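CyaB (Pseudomonas aeruginosa, PDB 3R5G) probably makes cyclic AMP from ATP as a membrane-anchored adenylyl cyclase, of which this chain is the class III-type catalytic domain. Local coordinates at residues 7-12 against 116-121. Numbering follows the deposited sequence.
Sequences RKKLTV and TGYCTV
L10 and C119 meet on the packed side of this antiparallel pairing: L10 CD1 lies 3.7 Å from C119 CB, and V121 CG2 touches the same methyl at 4.1 Å. C119 SG, anti to the carbonyl carbon (chi1 -62°), is turned toward V12 CG2, 3.9 Å away. I134 and V139 add to this apolar layer, while K8 on the same face reaches a salt bridge with D68. In the sheet itself, K8 and C119 exchange two backbone hydrogen bonds, L10 and G117 two more; L10 N to G117 O is nearly straight at 174°. The chain turns a corner at G117, and strand 6-18 runs antiparallel to both arms, R7-K9 beside 118-124 and T11 beside 109-116, within the mixed sheet of the class III cyclase domain, flanked by helices 74-100 and 137-148. On the other face, T11 OG1 and T116 OG1 are hydrogen-bonded at 2.8 Å, buried, with T160 also bonded to T116. Around R7 and Y118 that face opens to solvent. K9 CB sits over the Y118 ring (CH-pi, 4.1 Å to the centroid); the R7 guanidinium, 7° from parallel to the ring, covers Y118 CB, not the ring. A water links Y118 O weakly to R7 NH2.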
loop_
_atom_site.group_PDB
_atom_site.type_symbol
_atom_site.label_atom_id
_atom_site.label_comp_id
_atom_site.label_asym_id
_atom_site.label_seq_id
_atom_site.Cartn_x
_atom_site.Cartn_y
_atom_site.Cartn_z
ATOM N N ARG A 7 7.197 13.758 -15.399
ATOM C CA ARG A 7 6.123 14.359 -14.560
ATOM C C ARG A 7 4.965 14.555 -15.491
ATOM O O ARG A 7 5.129 15.208 -16.504
ATOM C CB ARG A 7 6.542 15.720 -14.031
ATOM C CG ARG A 7 5.681 16.202 -12.892
ATOM C CD ARG A 7 6.527 16.598 -11.677
ATOM N NE ARG A 7 5.697 17.281 -10.689
ATOM C CZ ARG A 7 4.934 18.333 -10.981
ATOM N NH1 ARG A 7 4.923 18.804 -12.224
ATOM N NH2 ARG A 7 4.177 18.916 -10.031
ATOM N N LYS A 8 3.789 13.983 -15.175
ATOM C CA LYS A 8 2.669 13.993 -16.126
ATOM C C LYS A 8 1.350 14.129 -15.339
ATOM O O LYS A 8 1.315 13.638 -14.202
ATOM C CB LYS A 8 2.641 12.685 -16.896
ATOM C CG LYS A 8 3.805 12.588 -17.889
ATOM C CD LYS A 8 3.863 11.130 -18.395
ATOM C CE LYS A 8 2.826 10.904 -19.464
ATOM N NZ LYS A 8 3.547 10.182 -20.590
ATOM N N LYS A 9 0.339 14.726 -15.972
ATOM C CA LYS A 9 -1.028 14.860 -15.303
ATOM C C LYS A 9 -1.678 13.483 -15.499
ATOM O O LYS A 9 -1.867 13.028 -16.631
ATOM C CB LYS A 9 -1.822 15.917 -15.999
ATOM C CG LYS A 9 -3.195 16.079 -15.197
ATOM C CD LYS A 9 -3.876 17.302 -15.682
ATOM C CE LYS A 9 -3.432 18.544 -14.970
ATOM N NZ LYS A 9 -4.395 19.630 -15.412
ATOM N N LEU A 10 -2.007 12.816 -14.402
ATOM C CA LEU A 10 -2.657 11.527 -14.400
ATOM C C LEU A 10 -3.935 11.605 -13.574
ATOM O O LEU A 10 -4.034 12.422 -12.693
ATOM C CB LEU A 10 -1.773 10.483 -13.787
ATOM C CG LEU A 10 -0.338 10.341 -14.298
ATOM C CD1 LEU A 10 0.337 9.216 -13.542
ATOM C CD2 LEU A 10 -0.372 9.987 -15.728
ATOM N N THR A 11 -4.874 10.698 -13.883
ATOM C CA THR A 11 -5.954 10.362 -12.907
ATOM C C THR A 11 -5.548 9.034 -12.316
ATOM O O THR A 11 -5.287 8.031 -13.022
ATOM C CB THR A 11 -7.324 10.414 -13.568
ATOM O OG1 THR A 11 -7.623 11.745 -13.966
ATOM C CG2 THR A 11 -8.441 9.997 -12.504
ATOM N N VAL A 12 -5.564 8.988 -11.001
ATOM C CA VAL A 12 -5.104 7.844 -10.215
ATOM C C VAL A 12 -6.230 7.252 -9.381
ATOM O O VAL A 12 -6.996 8.030 -8.775
ATOM C CB VAL A 12 -3.930 8.219 -9.217
ATOM C CG1 VAL A 12 -3.496 7.051 -8.395
ATOM C CG2 VAL A 12 -2.786 8.915 -10.009
ATOM N N THR A 116 -6.841 13.501 -9.537
ATOM C CA THR A 116 -6.150 13.887 -10.767
ATOM C C THR A 116 -5.142 14.975 -10.427
ATOM O O THR A 116 -5.414 15.867 -9.665
ATOM C CB THR A 116 -7.148 14.492 -11.710
ATOM O OG1 THR A 116 -8.208 13.566 -11.981
ATOM C CG2 THR A 116 -6.500 15.004 -13.080
ATOM N N GLY A 117 -3.934 14.832 -10.931
ATOM C CA GLY A 117 -2.884 15.875 -10.739
ATOM C C GLY A 117 -1.566 15.350 -11.271
ATOM O O GLY A 117 -1.474 14.236 -11.829
ATOM N N TYR A 118 -0.543 16.238 -11.196
ATOM C CA TYR A 118 0.768 15.846 -11.719
ATOM C C TYR A 118 1.457 14.885 -10.864
ATOM O O TYR A 118 1.573 15.044 -9.647
ATOM C CB TYR A 118 1.622 17.162 -11.885
ATOM C CG TYR A 118 1.138 17.934 -13.102
ATOM C CD1 TYR A 118 1.624 17.650 -14.424
ATOM C CD2 TYR A 118 0.219 18.954 -12.998
ATOM C CE1 TYR A 118 1.137 18.331 -15.569
ATOM C CE2 TYR A 118 -0.200 19.644 -14.123
ATOM C CZ TYR A 118 0.244 19.317 -15.390
ATOM O OH TYR A 118 -0.226 20.038 -16.507
ATOM N N CYS A 119 1.954 13.811 -11.491
ATOM C CA CYS A 119 2.620 12.705 -10.823
ATOM C C CYS A 119 3.943 12.395 -11.497
ATOM O O CYS A 119 4.098 12.753 -12.618
ATOM C CB CYS A 119 1.773 11.409 -10.933
ATOM S SG CYS A 119 0.148 11.529 -10.124
ATOM N N THR A 120 4.856 11.750 -10.798
ATOM C CA THR A 120 6.138 11.304 -11.421
ATOM C C THR A 120 5.992 9.851 -11.785
ATOM O O THR A 120 5.645 8.963 -10.944
ATOM C CB THR A 120 7.294 11.484 -10.436
ATOM O OG1 THR A 120 7.340 12.845 -10.002
ATOM C CG2 THR A 120 8.606 10.962 -11.030
ATOM N N VAL A 121 6.300 9.526 -13.052
ATOM C CA VAL A 121 6.149 8.135 -13.535
ATOM C C VAL A 121 7.468 7.593 -14.066
ATOM O O VAL A 121 8.173 8.315 -14.747
ATOM C CB VAL A 121 5.234 7.947 -14.791
ATOM C CG1 VAL A 121 4.641 6.451 -14.855
ATOM C CG2 VAL A 121 4.237 9.051 -14.849
HETATM O O HOH W 1 2.495 17.468 -8.289
#